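Local coordinates for protein shikimate dehydrogenase (NADP(+)) (Peptoclostridium difficile, PDB 5DZS) that probably catalyses the reversible NADPH-linked reduction of 3-dehydroshikimate to shikimate, a step of the chorismate pathway that leads to the aromatic amino acids, at residues N99-M111 and G128-S140. Sequence-based numbering, arbitrary orientation. Where two conformers were deposited one is given.
Sequences NTDYFGLDSMFKM and GASKAALTYFIDS. With SO4 (sulfate ion), chain D.
Tyr-102 and Tyr-136 interlock across two helices that cross at -57°, each ring a knob set among four residues of the other helix. Tyr-136 turns its ring edge to the face of Tyr-102, planes at 78°, while its CB makes a CH-pi contact over the same ring. With CG anti to the backbone N (chi1 171°), the Tyr-136 ring runs on across Asp-106 N and Phe-109 CD1, both on one side of its plane, the latter 3.7 Å from its CE2; Ser-140 OG sits over the opposite face. Phe-109 CZ in turn meets Phe-137 CE1 at 3.6 Å, completing an aromatic cluster. Nearer the start of the helices smaller groups take over: Leu-105 CD1 lies 3.5 Å from Ala-133 CA, and the Asp-101 methylene, CB, 3.3 Å from Ala-132 CB.

One hydrogen bond joins the helices: Tyr-102 OH donates to the anti lone pair of Asp-139 OD2, 2.7 Å away, and Arg-81 forms a salt bridge to the same oxygen. In Asp-101, predicted to bind shikimate, OD2 forms a salt bridge with Lys-65, the predicted proton acceptor, and OD1 accepts from Gln-239. At the N-terminus of helix 128-139, Gly-128 N makes two long hydrogen bonds to a sulfate, probably from the crystallisation liquor, that Lys-65 N also binds.

Helix 101-111, following strand 94-98, ties the substrate-binding domain to the nucleotide-binding domain through the helix after strand 120-124; helix 77-82 touches Thr-135 and helix 233-248 Leu-105.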
loop_
_atom_site.group_PDB
_atom_site.type_symbol
_atom_site.label_atom_id
_atom_site.label_comp_id
_atom_site.label_asym_id
_atom_site.label_seq_id
_atom_site.Cartn_x
_atom_site.Cartn_y
_atom_site.Cartn_z
ATOM N N ASN B 99 6.932 -4.635 -6.382
ATOM C CA ASN B 99 6.889 -5.889 -7.113
ATOM C C ASN B 99 5.690 -6.682 -6.702
ATOM O O ASN B 99 5.605 -7.158 -5.555
ATOM C CB ASN B 99 8.160 -6.680 -6.905
ATOM C CG ASN B 99 8.208 -7.900 -7.801
ATOM O OD1 ASN B 99 7.232 -8.666 -7.857
ATOM N ND2 ASN B 99 9.308 -8.089 -8.492
ATOM N N THR B 100 4.753 -6.850 -7.617
ATOM C CA THR B 100 3.604 -7.649 -7.315
ATOM C C THR B 100 3.788 -9.133 -7.731
ATOM O O THR B 100 2.807 -9.903 -7.624
ATOM C CB THR B 100 2.456 -7.146 -8.087
ATOM O OG1 THR B 100 2.767 -7.377 -9.481
ATOM C CG2 THR B 100 2.174 -5.645 -7.786
ATOM N N ASP B 101 4.983 -9.562 -8.185
ATOM C CA ASP B 101 5.170 -10.982 -8.623
ATOM C C ASP B 101 4.951 -12.038 -7.527
ATOM O O ASP B 101 4.341 -13.100 -7.793
ATOM C CB ASP B 101 6.547 -11.223 -9.300
ATOM C CG ASP B 101 6.572 -10.817 -10.771
ATOM O OD1 ASP B 101 5.498 -10.655 -11.373
ATOM O OD2 ASP B 101 7.688 -10.691 -11.342
ATOM N N TYR B 102 5.482 -11.815 -6.327
ATOM C CA TYR B 102 5.272 -12.754 -5.215
ATOM C C TYR B 102 3.770 -12.812 -4.898
ATOM O O TYR B 102 3.210 -13.894 -4.747
ATOM C CB TYR B 102 6.097 -12.312 -3.990
ATOM C CG TYR B 102 6.090 -13.194 -2.762
ATOM C CD1 TYR B 102 4.996 -13.208 -1.886
ATOM C CD2 TYR B 102 7.207 -13.925 -2.413
ATOM C CE1 TYR B 102 5.005 -13.974 -0.743
ATOM C CE2 TYR B 102 7.228 -14.687 -1.255
ATOM C CZ TYR B 102 6.116 -14.705 -0.427
ATOM O OH TYR B 102 6.141 -15.463 0.719
ATOM N N PHE B 103 3.128 -11.649 -4.803
ATOM C CA PHE B 103 1.686 -11.579 -4.518
ATOM C C PHE B 103 0.822 -12.333 -5.531
ATOM O O PHE B 103 -0.058 -13.126 -5.139
ATOM C CB PHE B 103 1.209 -10.125 -4.418
ATOM C CG PHE B 103 -0.276 -9.997 -4.485
ATOM C CD1 PHE B 103 -1.047 -10.083 -3.331
ATOM C CD2 PHE B 103 -0.914 -9.877 -5.702
ATOM C CE1 PHE B 103 -2.432 -10.010 -3.403
ATOM C CE2 PHE B 103 -2.291 -9.812 -5.777
ATOM C CZ PHE B 103 -3.050 -9.881 -4.623
ATOM N N GLY B 104 1.096 -12.125 -6.823
ATOM C CA GLY B 104 0.337 -12.768 -7.888
ATOM C C GLY B 104 0.510 -14.276 -7.876
ATOM O O GLY B 104 -0.454 -15.008 -8.153
ATOM N N LEU B 105 1.729 -14.748 -7.591
ATOM C CA LEU B 105 1.989 -16.188 -7.515
ATOM C C LEU B 105 1.183 -16.790 -6.355
ATOM O O LEU B 105 0.505 -17.807 -6.521
ATOM C CB LEU B 105 3.480 -16.478 -7.308
ATOM C CG LEU B 105 4.423 -16.199 -8.483
ATOM C CD1 LEU B 105 5.855 -16.005 -7.998
ATOM C CD2 LEU B 105 4.334 -17.318 -9.510
ATOM N N ASP B 106 1.243 -16.130 -5.197
ATOM C CA ASP B 106 0.526 -16.604 -4.019
ATOM C C ASP B 106 -0.954 -16.753 -4.359
ATOM O O ASP B 106 -1.579 -17.762 -4.064
ATOM C CB ASP B 106 0.697 -15.642 -2.854
ATOM C CG ASP B 106 -0.085 -16.066 -1.635
ATOM O OD1 ASP B 106 0.222 -17.128 -1.073
ATOM O OD2 ASP B 106 -0.997 -15.328 -1.228
ATOM N N SER B 107 -1.498 -15.726 -4.989
ATOM C CA SER B 107 -2.889 -15.697 -5.418
ATOM C C SER B 107 -3.267 -16.872 -6.342
ATOM O O SER B 107 -4.278 -17.571 -6.105
ATOM C CB SER B 107 -3.138 -14.377 -6.144
ATOM O OG SER B 107 -4.475 -14.268 -6.560
ATOM N N MET B 108 -2.444 -17.068 -7.377
ATOM C CA MET B 108 -2.598 -18.130 -8.391
ATOM C C MET B 108 -2.550 -19.533 -7.771
ATOM O O MET B 108 -3.329 -20.413 -8.137
ATOM C CB MET B 108 -1.478 -17.992 -9.439
ATOM C CG MET B 108 -1.381 -19.120 -10.467
ATOM S SD MET B 108 0.064 -19.005 -11.571
ATOM C CE MET B 108 1.401 -19.247 -10.407
ATOM N N PHE B 109 -1.614 -19.734 -6.852
ATOM C CA PHE B 109 -1.451 -21.032 -6.165
ATOM C C PHE B 109 -2.645 -21.346 -5.276
ATOM O O PHE B 109 -3.112 -22.484 -5.243
ATOM C CB PHE B 109 -0.152 -21.091 -5.363
ATOM C CG PHE B 109 1.045 -21.480 -6.180
ATOM C CD1 PHE B 109 1.702 -20.548 -6.957
ATOM C CD2 PHE B 109 1.522 -22.778 -6.162
ATOM C CE1 PHE B 109 2.813 -20.896 -7.701
ATOM C CE2 PHE B 109 2.631 -23.141 -6.916
ATOM C CZ PHE B 109 3.280 -22.195 -7.679
ATOM N N LYS B 110 -3.152 -20.343 -4.569
ATOM C CA LYS B 110 -4.331 -20.539 -3.728
ATOM C C LYS B 110 -5.546 -20.859 -4.575
ATOM O O LYS B 110 -6.319 -21.746 -4.249
ATOM C CB LYS B 110 -4.624 -19.294 -2.888
ATOM C CG LYS B 110 -3.630 -19.053 -1.772
ATOM C CD LYS B 110 -3.879 -17.707 -1.124
ATOM C CE LYS B 110 -2.940 -17.469 0.043
ATOM N NZ LYS B 110 -2.944 -16.038 0.443
ATOM N N MET B 111 -5.708 -20.144 -5.676
ATOM C CA MET B 111 -6.858 -20.351 -6.547
ATOM C C MET B 111 -6.837 -21.765 -7.139
ATOM O O MET B 111 -7.876 -22.427 -7.211
ATOM C CB MET B 111 -6.882 -19.265 -7.634
ATOM C CG MET B 111 -7.970 -19.399 -8.687
ATOM S SD MET B 111 -7.626 -20.673 -9.917
ATOM C CE MET B 111 -6.100 -20.066 -10.659
ATOM N N GLY B 128 13.413 -11.849 -13.310
ATOM C CA GLY B 128 12.781 -11.333 -12.091
ATOM C C GLY B 128 11.655 -12.219 -11.592
ATOM O O GLY B 128 11.470 -12.398 -10.379
ATOM N N ALA B 129 10.878 -12.742 -12.537
ATOM C CA ALA B 129 9.768 -13.684 -12.251
ATOM C C ALA B 129 10.270 -14.935 -11.535
ATOM O O ALA B 129 9.680 -15.395 -10.555
ATOM C CB ALA B 129 9.040 -14.042 -13.533
ATOM N N SER B 130 11.383 -15.467 -12.019
ATOM C CA SER B 130 12.033 -16.591 -11.402
ATOM C C SER B 130 12.444 -16.275 -9.958
ATOM O O SER B 130 12.318 -17.130 -9.076
ATOM C CB SER B 130 13.268 -16.965 -12.227
ATOM O OG SER B 130 14.018 -18.007 -11.643
ATOM N N LYS B 131 12.939 -15.053 -9.726
ATOM C CA LYS B 131 13.372 -14.637 -8.390
ATOM C C LYS B 131 12.184 -14.578 -7.415
ATOM O O LYS B 131 12.303 -14.969 -6.246
ATOM C CB LYS B 131 14.094 -13.280 -8.445
ATOM C CG LYS B 131 15.478 -13.305 -9.090
ATOM C CD LYS B 131 16.066 -11.899 -9.185
ATOM C CE LYS B 131 17.517 -11.911 -9.634
ATOM N NZ LYS B 131 17.724 -12.511 -10.979
ATOM N N ALA B 132 11.045 -14.111 -7.909
ATOM C CA ALA B 132 9.829 -14.026 -7.102
ATOM C C ALA B 132 9.318 -15.413 -6.782
ATOM O O ALA B 132 8.870 -15.669 -5.667
ATOM C CB ALA B 132 8.756 -13.242 -7.822
ATOM N N ALA B 133 9.344 -16.284 -7.787
ATOM C CA ALA B 133 8.914 -17.664 -7.629
ATOM C C ALA B 133 9.809 -18.390 -6.636
ATOM O O ALA B 133 9.315 -19.136 -5.777
ATOM C CB ALA B 133 8.898 -18.379 -8.974
ATOM N N LEU B 134 11.120 -18.179 -6.747
ATOM C CA LEU B 134 12.062 -18.751 -5.803
ATOM C C LEU B 134 11.708 -18.272 -4.388
ATOM O O LEU B 134 11.622 -19.068 -3.467
ATOM C CB LEU B 134 13.500 -18.352 -6.174
ATOM C CG LEU B 134 14.641 -18.736 -5.220
ATOM C CD1 LEU B 134 15.966 -18.812 -5.979
ATOM C CD2 LEU B 134 14.743 -17.791 -4.020
ATOM N N THR B 135 11.492 -16.968 -4.249
ATOM C CA THR B 135 11.161 -16.358 -2.958
ATOM C C THR B 135 9.865 -16.963 -2.395
ATOM O O THR B 135 9.804 -17.348 -1.217
ATOM C CB THR B 135 11.043 -14.821 -3.096
ATOM O OG1 THR B 135 12.243 -14.292 -3.683
ATOM C CG2 THR B 135 10.820 -14.154 -1.745
ATOM N N TYR B 136 8.844 -17.057 -3.241
ATOM C CA TYR B 136 7.564 -17.630 -2.833
ATOM C C TYR B 136 7.695 -19.091 -2.416
ATOM O O TYR B 136 7.219 -19.477 -1.340
ATOM C CB TYR B 136 6.528 -17.494 -3.955
ATOM C CG TYR B 136 5.265 -18.256 -3.668
ATOM C CD1 TYR B 136 4.322 -17.759 -2.789
ATOM C CD2 TYR B 136 5.030 -19.487 -4.258
ATOM C CE1 TYR B 136 3.167 -18.466 -2.514
ATOM C CE2 TYR B 136 3.884 -20.210 -3.987
ATOM C CZ TYR B 136 2.953 -19.697 -3.118
ATOM O OH TYR B 136 1.807 -20.433 -2.852
ATOM N N PHE B 137 8.317 -19.911 -3.264
ATOM C CA PHE B 137 8.482 -21.336 -2.948
ATOM C C PHE B 137 9.223 -21.574 -1.612
ATOM O O PHE B 137 8.811 -22.418 -0.815
ATOM C CB PHE B 137 9.220 -22.095 -4.070
ATOM C CG PHE B 137 8.384 -22.407 -5.296
ATOM C CD1 PHE B 137 7.128 -22.985 -5.194
ATOM C CD2 PHE B 137 8.923 -22.246 -6.565
ATOM C CE1 PHE B 137 6.398 -23.311 -6.334
ATOM C CE2 PHE B 137 8.204 -22.574 -7.706
ATOM C CZ PHE B 137 6.943 -23.103 -7.596
ATOM N N ILE B 138 10.315 -20.845 -1.385
ATOM C CA ILE B 138 11.111 -20.988 -0.155
ATOM C C ILE B 138 10.316 -20.590 1.086
ATOM O O ILE B 138 10.385 -21.262 2.116
ATOM C CB ILE B 138 12.396 -20.129 -0.190
ATOM C CG1 ILE B 138 13.323 -20.555 -1.341
ATOM C CG2 ILE B 138 13.137 -20.218 1.140
ATOM C CD1 ILE B 138 13.980 -21.907 -1.169
ATOM N N ASP B 139 9.588 -19.485 0.992
ATOM C CA ASP B 139 8.764 -19.031 2.106
ATOM C C ASP B 139 7.638 -20.013 2.400
ATOM O O ASP B 139 7.201 -20.134 3.544
ATOM C CB ASP B 139 8.151 -17.664 1.805
ATOM C CG ASP B 139 9.172 -16.541 1.785
ATOM O OD1 ASP B 139 10.344 -16.738 2.199
ATOM O OD2 ASP B 139 8.790 -15.434 1.366
ATOM N N SER B 140 7.169 -20.714 1.369
ATOM C CA SER B 140 6.049 -21.650 1.518
ATOM C C SER B 140 6.450 -23.064 1.944
ATOM O O SER B 140 5.614 -23.966 1.938
ATOM C CB SER B 140 5.238 -21.711 0.226
ATOM O OG SER B 140 4.707 -20.441 -0.100
HETATM S S SO4 D . 13.744 -9.570 -16.379
HETATM O O1 SO4 D . 12.788 -10.688 -16.319
HETATM O O2 SO4 D . 14.884 -9.965 -17.278
HETATM O O3 SO4 D . 13.134 -8.328 -16.903
HETATM O O4 SO4 D . 14.274 -9.328 -15.023
#